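Local atomic coordinates of XAC2610 protein (Xanthomonas axonopodis pv. citri, PDB entry 4QTQ), a protein that binds calcium and probably acts as an immunity protein that inhibits a peptidoglycan hydrolase linked to the bacterial type IV secretion system. Residues I99-W110 with P120-D128; K154-S162 with V170-N178. One frame throughout, in Å; residues are numbered along the deposited sequence.

Contact 1 of 2, residues I99-W110 with P120-D128; sequences INGDGHEDVVVW and PSYSVYLFD. With CA (calcium ion), chain B.
Asp106 joins the calcium loop to Leu126 and Phe127 of strand 121-128. CB lies 3.2 Å from the carbonyl O of Tyr125. CG sits anti to its own carbonyl carbon (chi1 -50°), a setting that turns the carboxylate toward the metal and lays CG against Leu126 CD2. Both oxygens bind the calcium ion, at 2.6 Å each for OD1 and OD2. OD1 also accepts the backbone N-H of Phe127 on its anti side, 2.8 Å from Phe127 N, while the anti lone pair of OD2 takes the N-H of Ile99. The carboxylate is therefore fixed in rotation by metal and backbone together. Asn100, Asp102, the carbonyl O of His104 and Asp98 fill further coordination places, and one bound water reaches from the metal to Asp102 OD2 and Phe127 O.

Beside the site the His104 ring stacks face to face on Phe127, with centroids 3.7 Å apart and planes at 20°; His104 ND1 donates to Glu105 O, which steadies the imidazole. Farther along, Val107 pairs with Tyr125 and Val109 with Ser123 through two backbone bonds each. Ile99 CD1 and Val124 CG1 meet tip to tip at 3.6 Å. At the far end Pro120 CB stands over one face of the Trp110 indole, 3.7 Å from the centroid of its five-membered ring, in a CH-pi contact. The whole is an antiparallel beta hairpin whose first strand is entered from an Asp-rich calcium-binding loop with EF-hand-like ligand spacing.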
ATOM      1  N   ILE A  99       5.649  -0.546   8.262  1.00 39.26           N
ATOM      2  CA  ILE A  99       5.813   0.672   7.485  1.00 40.59           C
ATOM      3  C   ILE A  99       6.530   1.724   8.326  1.00 42.83           C
ATOM      4  O   ILE A  99       7.406   2.426   7.822  1.00 43.74           O
ATOM      5  CB  ILE A  99       4.445   1.193   6.973  1.00 40.20           C
ATOM      6  CG1 ILE A  99       3.861   0.186   5.965  1.00 39.97           C
ATOM      7  CG2 ILE A  99       4.583   2.573   6.335  1.00 41.20           C
ATOM      8  CD1 ILE A  99       2.439   0.463   5.531  1.00 40.25           C
ATOM      9  N   ASN A 100       6.177   1.817   9.603  1.00 43.80           N
ATOM     10  CA  ASN A 100       6.714   2.884  10.452  1.00 46.77           C
ATOM     11  C   ASN A 100       7.931   2.508  11.313  1.00 48.89           C
ATOM     12  O   ASN A 100       8.332   3.284  12.179  1.00 52.00           O
ATOM     13  CB  ASN A 100       5.599   3.514  11.305  1.00 45.90           C
ATOM     14  CG  ASN A 100       4.938   2.534  12.248  1.00 44.10           C
ATOM     15  OD1 ASN A 100       5.159   1.320  12.197  1.00 42.79           O
ATOM     16  ND2 ASN A 100       4.090   3.063  13.102  1.00 44.11           N
ATOM     17  N   GLY A 101       8.514   1.337  11.066  1.00 48.87           N
ATOM     18  CA  GLY A 101       9.793   0.957  11.666  1.00 50.23           C
ATOM     19  C   GLY A 101       9.817   0.690  13.166  1.00 50.21           C
ATOM     20  O   GLY A 101      10.886   0.673  13.774  1.00 52.73           O
ATOM     21  N   ASP A 102       8.660   0.451  13.769  1.00 48.27           N
ATOM     22  CA  ASP A 102       8.596   0.199  15.206  1.00 48.09           C
ATOM     23  C   ASP A 102       8.691  -1.282  15.578  1.00 49.30           C
ATOM     24  O   ASP A 102       8.546  -1.630  16.739  1.00 51.16           O
ATOM     25  CB  ASP A 102       7.323   0.815  15.804  1.00 46.93           C
ATOM     26  CG  ASP A 102       6.043   0.083  15.389  1.00 44.63           C
ATOM     27  OD1 ASP A 102       6.074  -0.774  14.484  1.00 42.11           O
ATOM     28  OD2 ASP A 102       4.993   0.375  15.987  1.00 43.28           O
ATOM     29  N   GLY A 103       8.924  -2.156  14.605  1.00 51.17           N
ATOM     30  CA  GLY A 103       9.102  -3.582  14.888  1.00 52.72           C
ATOM     31  C   GLY A 103       7.832  -4.423  14.871  1.00 53.05           C
ATOM     32  O   GLY A 103       7.901  -5.639  15.065  1.00 54.96           O
ATOM     33  N   HIS A 104       6.679  -3.792  14.652  1.00 50.63           N
ATOM     34  CA  HIS A 104       5.431  -4.532  14.504  1.00 49.32           C
ATOM     35  C   HIS A 104       4.824  -4.356  13.119  1.00 46.69           C
ATOM     36  O   HIS A 104       4.698  -3.229  12.634  1.00 44.82           O
ATOM     37  CB  HIS A 104       4.406  -4.107  15.542  1.00 50.25           C
ATOM     38  CG  HIS A 104       3.331  -5.123  15.731  0.70 51.45           C
ATOM     39  ND1 HIS A 104       2.247  -5.221  14.884  0.70 50.98           N
ATOM     40  CD2 HIS A 104       3.208  -6.132  16.624  0.70 52.33           C
ATOM     41  CE1 HIS A 104       1.482  -6.223  15.274  0.70 51.63           C
ATOM     42  NE2 HIS A 104       2.046  -6.795  16.324  0.70 53.65           N
ATOM     43  N   GLU A 105       4.425  -5.464  12.493  1.00 43.99           N
ATOM     44  CA  GLU A 105       3.884  -5.396  11.153  1.00 41.94           C
ATOM     45  C   GLU A 105       2.584  -4.604  11.142  1.00 38.61           C
ATOM     46  O   GLU A 105       1.782  -4.648  12.086  1.00 36.87           O
ATOM     47  CB  GLU A 105       3.618  -6.768  10.544  1.00 43.26           C
ATOM     48  CG  GLU A 105       4.844  -7.462  10.000  1.00 44.93           C
ATOM     49  CD  GLU A 105       5.472  -8.352  11.033  1.00 47.31           C
ATOM     50  OE1 GLU A 105       5.257  -8.101  12.244  0.70 46.72           O
ATOM     51  OE2 GLU A 105       6.176  -9.301  10.634  1.00 49.66           O
ATOM     52  N   ASP A 106       2.433  -3.862  10.058  1.00 37.31           N
ATOM     53  CA  ASP A 106       1.231  -3.149   9.727  1.00 35.52           C
ATOM     54  C   ASP A 106       0.588  -3.877   8.547  1.00 35.47           C
ATOM     55  O   ASP A 106       1.121  -4.873   8.058  1.00 36.00           O
ATOM     56  CB  ASP A 106       1.607  -1.716   9.372  1.00 35.70           C
ATOM     57  CG  ASP A 106       2.502  -1.085  10.427  1.00 36.18           C
ATOM     58  OD1 ASP A 106       2.079  -1.020  11.609  1.00 36.21           O
ATOM     59  OD2 ASP A 106       3.635  -0.672  10.094  1.00 36.80           O
ATOM     60  N   VAL A 107      -0.557  -3.383   8.081  1.00 33.84           N
ATOM     61  CA  VAL A 107      -1.316  -4.096   7.070  1.00 33.53           C
ATOM     62  C   VAL A 107      -1.743  -3.152   5.943  1.00 32.75           C
ATOM     63  O   VAL A 107      -2.173  -2.011   6.189  1.00 31.74           O
ATOM     64  CB  VAL A 107      -2.547  -4.815   7.678  1.00 33.24           C
ATOM     65  CG1 VAL A 107      -3.337  -5.560   6.601  1.00 33.59           C
ATOM     66  CG2 VAL A 107      -2.109  -5.765   8.770  1.00 34.16           C
ATOM     67  N   VAL A 108      -1.578  -3.639   4.718  1.00 32.65           N
ATOM     68  CA  VAL A 108      -1.928  -2.893   3.518  1.00 32.37           C
ATOM     69  C   VAL A 108      -2.859  -3.761   2.689  1.00 32.15           C
ATOM     70  O   VAL A 108      -2.572  -4.931   2.418  1.00 32.42           O
ATOM     71  CB  VAL A 108      -0.679  -2.521   2.684  1.00 33.01           C
ATOM     72  CG1 VAL A 108      -1.087  -1.774   1.424  1.00 33.89           C
ATOM     73  CG2 VAL A 108       0.301  -1.705   3.499  1.00 33.44           C
ATOM     74  N   VAL A 109      -3.979  -3.185   2.283  1.00 32.01           N
ATOM     75  CA  VAL A 109      -5.019  -3.930   1.610  1.00 32.71           C
ATOM     76  C   VAL A 109      -5.337  -3.274   0.253  1.00 32.29           C
ATOM     77  O   VAL A 109      -5.506  -2.053   0.170  1.00 31.11           O
ATOM     78  CB  VAL A 109      -6.253  -4.004   2.524  1.00 32.66           C
ATOM     79  CG1 VAL A 109      -7.464  -4.513   1.782  1.00 33.82           C
ATOM     80  CG2 VAL A 109      -5.956  -4.897   3.731  1.00 33.24           C
ATOM     81  N   TRP A 110      -5.383  -4.084  -0.804  1.00 32.29           N
ATOM     82  CA  TRP A 110      -5.763  -3.594  -2.126  1.00 31.69           C
ATOM     83  C   TRP A 110      -7.266  -3.398  -2.109  1.00 31.08           C
ATOM     84  O   TRP A 110      -8.025  -4.360  -2.241  1.00 31.95           O
ATOM     85  CB  TRP A 110      -5.327  -4.566  -3.221  1.00 32.46           C
ATOM     86  CG  TRP A 110      -5.797  -4.167  -4.615  1.00 32.62           C
ATOM     87  CD1 TRP A 110      -6.351  -2.972  -4.992  1.00 31.49           C
ATOM     88  CD2 TRP A 110      -5.743  -4.972  -5.804  1.00 33.73           C
ATOM     89  NE1 TRP A 110      -6.674  -2.999  -6.333  1.00 33.21           N
ATOM     90  CE2 TRP A 110      -6.294  -4.205  -6.859  1.00 33.09           C
ATOM     91  CE3 TRP A 110      -5.308  -6.280  -6.076  1.00 34.65           C
ATOM     92  CZ2 TRP A 110      -6.417  -4.696  -8.151  1.00 33.66           C
ATOM     93  CZ3 TRP A 110      -5.431  -6.767  -7.362  1.00 35.33           C
ATOM     94  CH2 TRP A 110      -5.983  -5.974  -8.387  1.00 34.98           C
ATOM     95  N   PRO A 120      -4.179  -0.089  -9.031  1.00 39.24           N
ATOM     96  CA  PRO A 120      -4.568  -0.343  -7.644  1.00 38.95           C
ATOM     97  C   PRO A 120      -4.291   0.817  -6.682  1.00 36.38           C
ATOM     98  O   PRO A 120      -3.261   1.489  -6.776  1.00 38.06           O
ATOM     99  CB  PRO A 120      -3.735  -1.571  -7.253  1.00 39.96           C
ATOM    100  CG  PRO A 120      -2.676  -1.689  -8.303  1.00 42.64           C
ATOM    101  CD  PRO A 120      -3.267  -1.117  -9.551  1.00 41.52           C
ATOM    102  N   SER A 121      -5.235   1.040  -5.779  1.00 35.05           N
ATOM    103  CA  SER A 121      -5.040   1.904  -4.625  1.00 34.32           C
ATOM    104  C   SER A 121      -5.338   1.095  -3.384  1.00 32.57           C
ATOM    105  O   SER A 121      -6.054   0.087  -3.437  1.00 32.24           O
ATOM    106  CB  SER A 121      -5.966   3.108  -4.691  1.00 35.40           C
ATOM    107  OG  SER A 121      -7.311   2.686  -4.755  1.00 34.19           O
ATOM    108  N   TYR A 122      -4.798   1.560  -2.265  1.00 31.91           N
ATOM    109  CA  TYR A 122      -4.697   0.771  -1.045  1.00 31.01           C
ATOM    110  C   TYR A 122      -5.197   1.472   0.207  1.00 31.04           C
ATOM    111  O   TYR A 122      -5.141   2.706   0.322  1.00 30.88           O
ATOM    112  CB  TYR A 122      -3.227   0.382  -0.818  1.00 31.73           C
ATOM    113  CG  TYR A 122      -2.641  -0.409  -1.974  1.00 32.72           C
ATOM    114  CD1 TYR A 122      -2.125   0.242  -3.091  1.00 33.06           C
ATOM    115  CD2 TYR A 122      -2.641  -1.801  -1.966  1.00 32.53           C
ATOM    116  CE1 TYR A 122      -1.603  -0.470  -4.156  1.00 34.35           C
ATOM    117  CE2 TYR A 122      -2.118  -2.522  -3.030  1.00 33.32           C
ATOM    118  CZ  TYR A 122      -1.609  -1.853  -4.125  1.00 34.21           C
ATOM    119  OH  TYR A 122      -1.088  -2.555  -5.193  1.00 35.27           O
ATOM    120  N   SER A 123      -5.653   0.647   1.152  1.00 30.60           N
ATOM    121  CA  SER A 123      -5.987   1.064   2.485  1.00 30.46           C
ATOM    122  C   SER A 123      -4.833   0.602   3.353  1.00 30.84           C
ATOM    123  O   SER A 123      -4.466  -0.574   3.328  1.00 30.09           O
ATOM    124  CB  SER A 123      -7.306   0.429   2.956  1.00 30.40           C
ATOM    125  OG  SER A 123      -8.424   0.873   2.184  1.00 30.90           O
ATOM    126  N   VAL A 124      -4.264   1.542   4.108  1.00 31.49           N
ATOM    127  CA  VAL A 124      -3.130   1.281   4.988  1.00 32.84           C
ATOM    128  C   VAL A 124      -3.586   1.359   6.446  1.00 32.82           C
ATOM    129  O   VAL A 124      -4.258   2.316   6.846  1.00 32.27           O
ATOM    130  CB  VAL A 124      -1.984   2.277   4.700  1.00 33.21           C
ATOM    131  CG1 VAL A 124      -0.815   2.067   5.643  1.00 34.33           C
ATOM    132  CG2 VAL A 124      -1.533   2.135   3.257  1.00 33.97           C
ATOM    133  N   TYR A 125      -3.224   0.334   7.221  1.00 33.01           N
ATOM    134  CA  TYR A 125      -3.519   0.253   8.654  1.00 32.33           C
ATOM    135  C   TYR A 125      -2.232   0.039   9.465  1.00 32.58           C
ATOM    136  O   TYR A 125      -1.538  -0.981   9.298  1.00 31.68           O
ATOM    137  CB  TYR A 125      -4.485  -0.903   8.957  1.00 33.11           C
ATOM    138  CG  TYR A 125      -5.737  -0.946   8.093  1.00 33.15           C
ATOM    139  CD1 TYR A 125      -5.676  -1.390   6.780  1.00 33.96           C
ATOM    140  CD2 TYR A 125      -6.973  -0.554   8.592  1.00 34.15           C
ATOM    141  CE1 TYR A 125      -6.802  -1.430   5.976  1.00 34.25           C
ATOM    142  CE2 TYR A 125      -8.118  -0.586   7.798  1.00 34.23           C
ATOM    143  CZ  TYR A 125      -8.018  -1.024   6.484  1.00 34.43           C
ATOM    144  OH  TYR A 125      -9.111  -1.095   5.673  1.00 33.91           O
ATOM    145  N   LEU A 126      -1.917   0.996  10.341  1.00 32.66           N
ATOM    146  CA  LEU A 126      -0.764   0.870  11.231  1.00 33.95           C
ATOM    147  C   LEU A 126      -1.172   0.210  12.548  1.00 34.46           C
ATOM    148  O   LEU A 126      -2.214   0.526  13.127  1.00 33.75           O
ATOM    149  CB  LEU A 126      -0.138   2.242  11.503  1.00 34.35           C
ATOM    150  CG  LEU A 126       0.439   3.002  10.310  1.00 34.57           C
ATOM    151  CD1 LEU A 126       1.092   4.279  10.803  1.00 35.52           C
ATOM    152  CD2 LEU A 126       1.452   2.160   9.544  1.00 35.14           C
ATOM    153  N   PHE A 127      -0.343  -0.708  13.027  1.00 37.24           N
ATOM    154  CA  PHE A 127      -0.574  -1.275  14.329  1.00 39.21           C
ATOM    155  C   PHE A 127      -0.320  -0.200  15.382  1.00 42.65           C
ATOM    156  O   PHE A 127       0.746   0.407  15.416  1.00 41.37           O
ATOM    157  CB  PHE A 127       0.332  -2.478  14.590  1.00 39.43           C
ATOM    158  CG  PHE A 127      -0.032  -3.222  15.828  1.00 41.12           C
ATOM    159  CD1 PHE A 127      -1.174  -4.008  15.861  1.00 41.14           C
ATOM    160  CD2 PHE A 127       0.746  -3.120  16.973  1.00 43.77           C
ATOM    161  CE1 PHE A 127      -1.528  -4.686  17.011  1.00 43.94           C
ATOM    162  CE2 PHE A 127       0.401  -3.801  18.126  1.00 46.76           C
ATOM    163  CZ  PHE A 127      -0.732  -4.593  18.143  1.00 46.66           C
ATOM    164  N   ASP A 128      -1.326   0.055  16.210  1.00 46.48           N
ATOM    165  CA  ASP A 128      -1.219   1.055  17.253  1.00 51.93           C
ATOM    166  C   ASP A 128      -0.941   0.303  18.541  1.00 54.65           C
ATOM    167  O   ASP A 128      -1.831  -0.341  19.093  1.00 56.01           O
ATOM    168  CB  ASP A 128      -2.510   1.864  17.341  1.00 54.87           C
ATOM    169  CG  ASP A 128      -2.341   3.155  18.114  1.00 60.53           C
ATOM    170  OD1 ASP A 128      -1.984   3.097  19.310  1.00 64.45           O
ATOM    171  OD2 ASP A 128      -2.574   4.228  17.518  1.00 62.41           O
TER
HETATM  172 CA    CA B 301       4.463  -0.887  12.564  1.00 41.14          CA
HETATM  173  O   HOH W   1       3.078  -0.209  14.284  1.00 36.24           O

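Contact 2 of 2, residues K154-S162 with V170-N178; sequences KGNMLTSTS and VFDTYELKN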
ATOM      1  N   LYS A 154      12.018   3.165   3.024  1.00 49.15           N
ATOM      2  CA  LYS A 154      13.461   3.160   3.315  1.00 53.85           C
ATOM      3  C   LYS A 154      13.683   3.991   4.573  1.00 51.03           C
ATOM      4  O   LYS A 154      13.606   5.213   4.528  1.00 49.28           O
ATOM      5  CB  LYS A 154      14.239   3.773   2.144  1.00 58.74           C
ATOM      6  CG  LYS A 154      15.755   3.806   2.322  1.00 66.49           C
ATOM      7  CD  LYS A 154      16.402   4.893   1.470  1.00 70.85           C
ATOM      8  CE  LYS A 154      17.887   5.042   1.771  1.00 76.81           C
ATOM      9  NZ  LYS A 154      18.648   3.802   1.457  1.00 80.57           N
ATOM     10  N   GLY A 155      13.950   3.333   5.694  1.00 50.72           N
ATOM     11  CA  GLY A 155      14.019   4.023   6.985  1.00 49.14           C
ATOM     12  C   GLY A 155      12.696   4.696   7.292  1.00 46.95           C
ATOM     13  O   GLY A 155      11.641   4.064   7.193  1.00 43.38           O
ATOM     14  N   ASN A 156      12.744   5.987   7.624  1.00 48.59           N
ATOM     15  CA  ASN A 156      11.521   6.769   7.827  1.00 49.33           C
ATOM     16  C   ASN A 156      11.079   7.535   6.568  1.00 47.60           C
ATOM     17  O   ASN A 156      10.238   8.438   6.646  1.00 47.38           O
ATOM     18  CB  ASN A 156      11.665   7.705   9.038  1.00 53.43           C
ATOM     19  CG  ASN A 156      12.567   8.898   8.767  1.00 58.90           C
ATOM     20  OD1 ASN A 156      13.475   8.837   7.930  1.00 62.72           O
ATOM     21  ND2 ASN A 156      12.326   9.992   9.486  1.00 61.67           N
ATOM     22  N   MET A 157      11.635   7.156   5.414  1.00 46.27           N
ATOM     23  CA  MET A 157      11.303   7.781   4.129  1.00 46.13           C
ATOM     24  C   MET A 157      10.473   6.851   3.246  1.00 43.50           C
ATOM     25  O   MET A 157      10.791   5.672   3.092  1.00 40.96           O
ATOM     26  CB  MET A 157      12.579   8.187   3.378  1.00 48.67           C
ATOM     27  CG  MET A 157      13.419   9.237   4.093  1.00 51.68           C
ATOM     28  SD  MET A 157      12.517  10.783   4.323  1.00 53.59           S
ATOM     29  CE  MET A 157      13.520  11.595   5.574  1.00 58.01           C
ATOM     30  N   LEU A 158       9.415   7.409   2.666  1.00 41.47           N
ATOM     31  CA  LEU A 158       8.527   6.695   1.772  1.00 41.15           C
ATOM     32  C   LEU A 158       8.583   7.349   0.387  1.00 41.17           C
ATOM     33  O   LEU A 158       8.448   8.564   0.265  1.00 39.42           O
ATOM     34  CB  LEU A 158       7.091   6.742   2.307  1.00 42.78           C
ATOM     35  CG  LEU A 158       6.689   5.699   3.359  1.00 46.27           C
ATOM     36  CD1 LEU A 158       7.613   5.681   4.575  1.00 47.84           C
ATOM     37  CD2 LEU A 158       5.253   5.927   3.800  1.00 47.85           C
ATOM     38  N   THR A 159       8.777   6.547  -0.653  1.00 39.26           N
ATOM     39  CA  THR A 159       8.807   7.072  -2.016  1.00 40.38           C
ATOM     40  C   THR A 159       7.644   6.545  -2.855  1.00 38.24           C
ATOM     41  O   THR A 159       7.214   5.408  -2.702  1.00 37.13           O
ATOM     42  CB  THR A 159      10.140   6.748  -2.715  1.00 42.72           C
ATOM     43  OG1 THR A 159      10.448   5.366  -2.525  1.00 44.79           O
ATOM     44  CG2 THR A 159      11.269   7.582  -2.136  1.00 44.32           C
ATOM     45  N   SER A 160       7.143   7.401  -3.738  1.00 39.09           N
ATOM     46  CA  SER A 160       5.991   7.103  -4.589  1.00 38.99           C
ATOM     47  C   SER A 160       6.174   7.866  -5.898  1.00 39.91           C
ATOM     48  O   SER A 160       6.738   8.964  -5.903  1.00 41.12           O
ATOM     49  CB  SER A 160       4.701   7.549  -3.896  1.00 39.34           C
ATOM     50  OG  SER A 160       3.541   7.017  -4.522  1.00 42.25           O
ATOM     51  N   THR A 161       5.741   7.278  -7.008  1.00 39.83           N
ATOM     52  CA  THR A 161       5.847   7.943  -8.299  1.00 42.59           C
ATOM     53  C   THR A 161       4.469   8.195  -8.895  1.00 41.91           C
ATOM     54  O   THR A 161       3.535   7.411  -8.712  1.00 42.32           O
ATOM     55  CB  THR A 161       6.703   7.154  -9.319  1.00 43.89           C
ATOM     56  OG1 THR A 161       5.989   6.004  -9.763  1.00 45.28           O
ATOM     57  CG2 THR A 161       8.003   6.707  -8.711  1.00 46.32           C
ATOM     58  N   SER A 162       4.362   9.299  -9.613  1.00 44.94           N
ATOM     59  CA  SER A 162       3.162   9.624 -10.347  1.00 47.52           C
ATOM     60  C   SER A 162       3.562  10.220 -11.705  1.00 47.75           C
ATOM     61  O   SER A 162       4.733  10.147 -12.102  1.00 45.88           O
ATOM     62  CB  SER A 162       2.303  10.585  -9.526  1.00 48.93           C
ATOM     63  OG  SER A 162       0.945  10.469  -9.920  1.00 54.74           O
ATOM     64  N   VAL A 170       6.637  12.201 -11.794  1.00 44.22           N
ATOM     65  CA  VAL A 170       6.710  12.879 -10.502  1.00 43.75           C
ATOM     66  C   VAL A 170       7.221  11.881  -9.473  1.00 42.66           C
ATOM     67  O   VAL A 170       6.727  10.751  -9.405  1.00 44.30           O
ATOM     68  CB  VAL A 170       5.352  13.445 -10.074  1.00 43.70           C
ATOM     69  CG1 VAL A 170       5.474  14.165  -8.728  1.00 43.17           C
ATOM     70  CG2 VAL A 170       4.812  14.373 -11.154  1.00 43.97           C
ATOM     71  N   PHE A 171       8.237  12.292  -8.720  1.00 40.99           N
ATOM     72  CA  PHE A 171       8.869  11.432  -7.731  1.00 41.88           C
ATOM     73  C   PHE A 171       8.714  12.100  -6.377  1.00 40.30           C
ATOM     74  O   PHE A 171       9.305  13.137  -6.123  1.00 38.86           O
ATOM     75  CB  PHE A 171      10.348  11.202  -8.057  1.00 43.78           C
ATOM     76  CG  PHE A 171      10.588  10.623  -9.427  1.00 47.12           C
ATOM     77  CD1 PHE A 171      10.518   9.259  -9.638  1.00 49.10           C
ATOM     78  CD2 PHE A 171      10.887  11.450 -10.507  1.00 47.32           C
ATOM     79  CE1 PHE A 171      10.733   8.727 -10.901  1.00 51.22           C
ATOM     80  CE2 PHE A 171      11.104  10.922 -11.762  1.00 48.76           C
ATOM     81  CZ  PHE A 171      11.031   9.560 -11.962  1.00 49.78           C
ATOM     82  N   ASP A 172       7.890  11.499  -5.529  1.00 41.24           N
ATOM     83  CA  ASP A 172       7.556  12.052  -4.216  1.00 41.40           C
ATOM     84  C   ASP A 172       8.300  11.334  -3.106  1.00 41.02           C
ATOM     85  O   ASP A 172       8.456  10.115  -3.139  1.00 42.51           O
ATOM     86  CB  ASP A 172       6.050  11.946  -3.969  1.00 40.12           C
ATOM     87  CG  ASP A 172       5.273  13.000  -4.704  1.00 41.43           C
ATOM     88  OD1 ASP A 172       5.873  13.986  -5.155  1.00 42.18           O
ATOM     89  OD2 ASP A 172       4.046  12.869  -4.820  1.00 45.21           O
ATOM     90  N   THR A 173       8.759  12.107  -2.130  1.00 39.47           N
ATOM     91  CA  THR A 173       9.375  11.561  -0.934  1.00 39.18           C
ATOM     92  C   THR A 173       8.618  12.119   0.272  1.00 38.65           C
ATOM     93  O   THR A 173       8.402  13.340   0.385  1.00 36.89           O
ATOM     94  CB  THR A 173      10.884  11.885  -0.852  1.00 40.61           C
ATOM     95  OG1 THR A 173      11.574  11.249  -1.943  1.00 43.48           O
ATOM     96  CG2 THR A 173      11.482  11.401   0.470  1.00 41.00           C
ATOM     97  N   TYR A 174       8.188  11.202   1.138  1.00 36.91           N
ATOM     98  CA  TYR A 174       7.461  11.524   2.353  1.00 37.71           C
ATOM     99  C   TYR A 174       8.327  11.108   3.519  1.00 38.57           C
ATOM    100  O   TYR A 174       8.999  10.070   3.461  1.00 37.30           O
ATOM    101  CB  TYR A 174       6.142  10.744   2.439  1.00 38.53           C
ATOM    102  CG  TYR A 174       5.128  11.139   1.401  1.00 37.98           C
ATOM    103  CD1 TYR A 174       5.214  10.658   0.093  1.00 38.66           C
ATOM    104  CD2 TYR A 174       4.085  11.998   1.726  1.00 37.90           C
ATOM    105  CE1 TYR A 174       4.281  11.029  -0.868  1.00 38.59           C
ATOM    106  CE2 TYR A 174       3.144  12.367   0.786  1.00 38.54           C
ATOM    107  CZ  TYR A 174       3.247  11.891  -0.507  1.00 38.53           C
ATOM    108  OH  TYR A 174       2.319  12.282  -1.428  1.00 39.07           O
ATOM    109  N   GLU A 175       8.310  11.914   4.578  1.00 39.16           N
ATOM    110  CA  GLU A 175       8.908  11.506   5.850  1.00 40.66           C
ATOM    111  C   GLU A 175       7.759  11.076   6.732  1.00 42.93           C
ATOM    112  O   GLU A 175       6.734  11.770   6.808  1.00 41.78           O
ATOM    113  CB  GLU A 175       9.683  12.651   6.491  1.00 39.48           C
ATOM    114  CG  GLU A 175      10.355  12.282   7.804  1.00 40.72           C
ATOM    115  CD  GLU A 175      11.251  13.379   8.343  1.00 41.22           C
ATOM    116  OE1 GLU A 175      11.244  14.494   7.797  1.00 40.78           O
ATOM    117  OE2 GLU A 175      11.966  13.132   9.334  1.00 44.51           O
ATOM    118  N   LEU A 176       7.918   9.930   7.385  1.00 44.63           N
ATOM    119  CA  LEU A 176       6.901   9.428   8.283  1.00 48.88           C
ATOM    120  C   LEU A 176       7.388   9.603   9.705  1.00 54.25           C
ATOM    121  O   LEU A 176       8.408   9.027  10.082  1.00 55.18           O
ATOM    122  CB  LEU A 176       6.607   7.956   8.021  1.00 52.83           C
ATOM    123  CG  LEU A 176       5.456   7.395   8.880  1.00 56.44           C
ATOM    124  CD1 LEU A 176       4.091   7.772   8.314  1.00 57.85           C
ATOM    125  CD2 LEU A 176       5.578   5.893   8.990  1.00 58.25           C
ATOM    126  N   LYS A 177       6.663  10.412  10.478  1.00 57.10           N
ATOM    127  CA  LYS A 177       6.935  10.587  11.906  1.00 62.33           C
ATOM    128  C   LYS A 177       5.634  10.432  12.668  1.00 64.40           C
ATOM    129  O   LYS A 177       4.697  11.209  12.462  1.00 60.43           O
ATOM    130  CB  LYS A 177       7.542  11.965  12.193  1.00 64.45           C
ATOM    131  CG  LYS A 177       8.803  12.258  11.394  1.00 64.42           C
ATOM    132  CD  LYS A 177       9.451  13.574  11.793  1.00 66.88           C
ATOM    133  CE  LYS A 177      10.247  13.449  13.082  1.00 69.79           C
ATOM    134  NZ  LYS A 177      11.486  14.269  12.995  1.00 72.15           N
ATOM    135  N   ASN A 178       5.587   9.416  13.532  1.00 68.44           N
ATOM    136  CA  ASN A 178       4.457   9.176  14.429  1.00 70.20           C
ATOM    137  C   ASN A 178       3.116   9.079  13.704  1.00 68.35           C
ATOM    138  O   ASN A 178       2.281   9.988  13.787  1.00 68.47           O
ATOM    139  CB  ASN A 178       4.400  10.251  15.519  1.00 72.46           C
ATOM    140  CG  ASN A 178       5.586  10.188  16.450  1.00 75.79           C
ATOM    141  OD1 ASN A 178       5.850   9.155  17.070  1.00 75.27           O
ATOM    142  ND2 ASN A 178       6.316  11.291  16.549  1.00 77.09           N
TER
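Val170 opens the pairing opposite Ser162: the two residues exchange backbone hydrogen bonds, and the N-H of Val170 reaches Ser162 O from well above the carbonyl plane. Phe171 comes next, on the other side of the sheet, lying alongside Thr161 and pointing the same way; Thr161 CG2 touches its ring at CD1, 3.7 Å away. Asp172 returns to the side of Ser160. Its N-H gives a nearly linear bond to Ser160 O, its CB rests 3.6 Å from that same oxygen, and its carboxylate goes to Arg186 in a salt bridge.

Thr173 runs side by side with Thr159, and Thr159 CG2 comes 3.7 Å from Thr173 OG1. Tyr174 and Leu158 make an antiparallel hydrogen-bonded pair, in which the CB atoms approach to 4.1 Å; Leu158 O also lies in the plane of the Tyr174 ring, at its edge. Glu175 sends an extended chain, CG anti to its backbone N (chi1 -179°), past Met157. The methionine bends back at chi2 (-61°), bringing CE to 3.9 Å from Glu175 CG. Asn156 ND2 then meets Glu175 OE2 at 3.2 Å in a weak, bent bond, with amide and carboxylate planes 82° apart. Leu176 ends the pairing by donating its N-H to the carbonyl O of Asn156, a residue inside the type II' turn from Lys154 to Met157 that leads into the strand.

Each strand has another neighbour: 157-163 lies between 152-154 and 168-176, and 168-176 is bordered in turn by 181-190. Helix 138-143 packs on the side carrying Leu158, Ser160 and Tyr174, through Leu140 and Ile143, and Leu140 also touches Leu176.

Contact 1 is mostly buried and lies nearer the middle of the chain, whereas contact 2 is partly buried, with its Met157, Thr159, Thr161 and Phe171 side less enclosed. Both are antiparallel hairpins, but in separate six-stranded sheets. Contact 1 combines valine and aromatic packing with a metal-bound carboxylate; contact 2 relies mainly on backbone bonds, with threonine, methionine and glutamate side chains along one side. Helix 138-143 bridges the two, its Leu140 touching Val124 and Leu126 of the first and Leu158 and Leu176 of the second. They also meet directly: Leu176 CD2 packs 3.3 Å from Asn100 CB, beside the calcium loop.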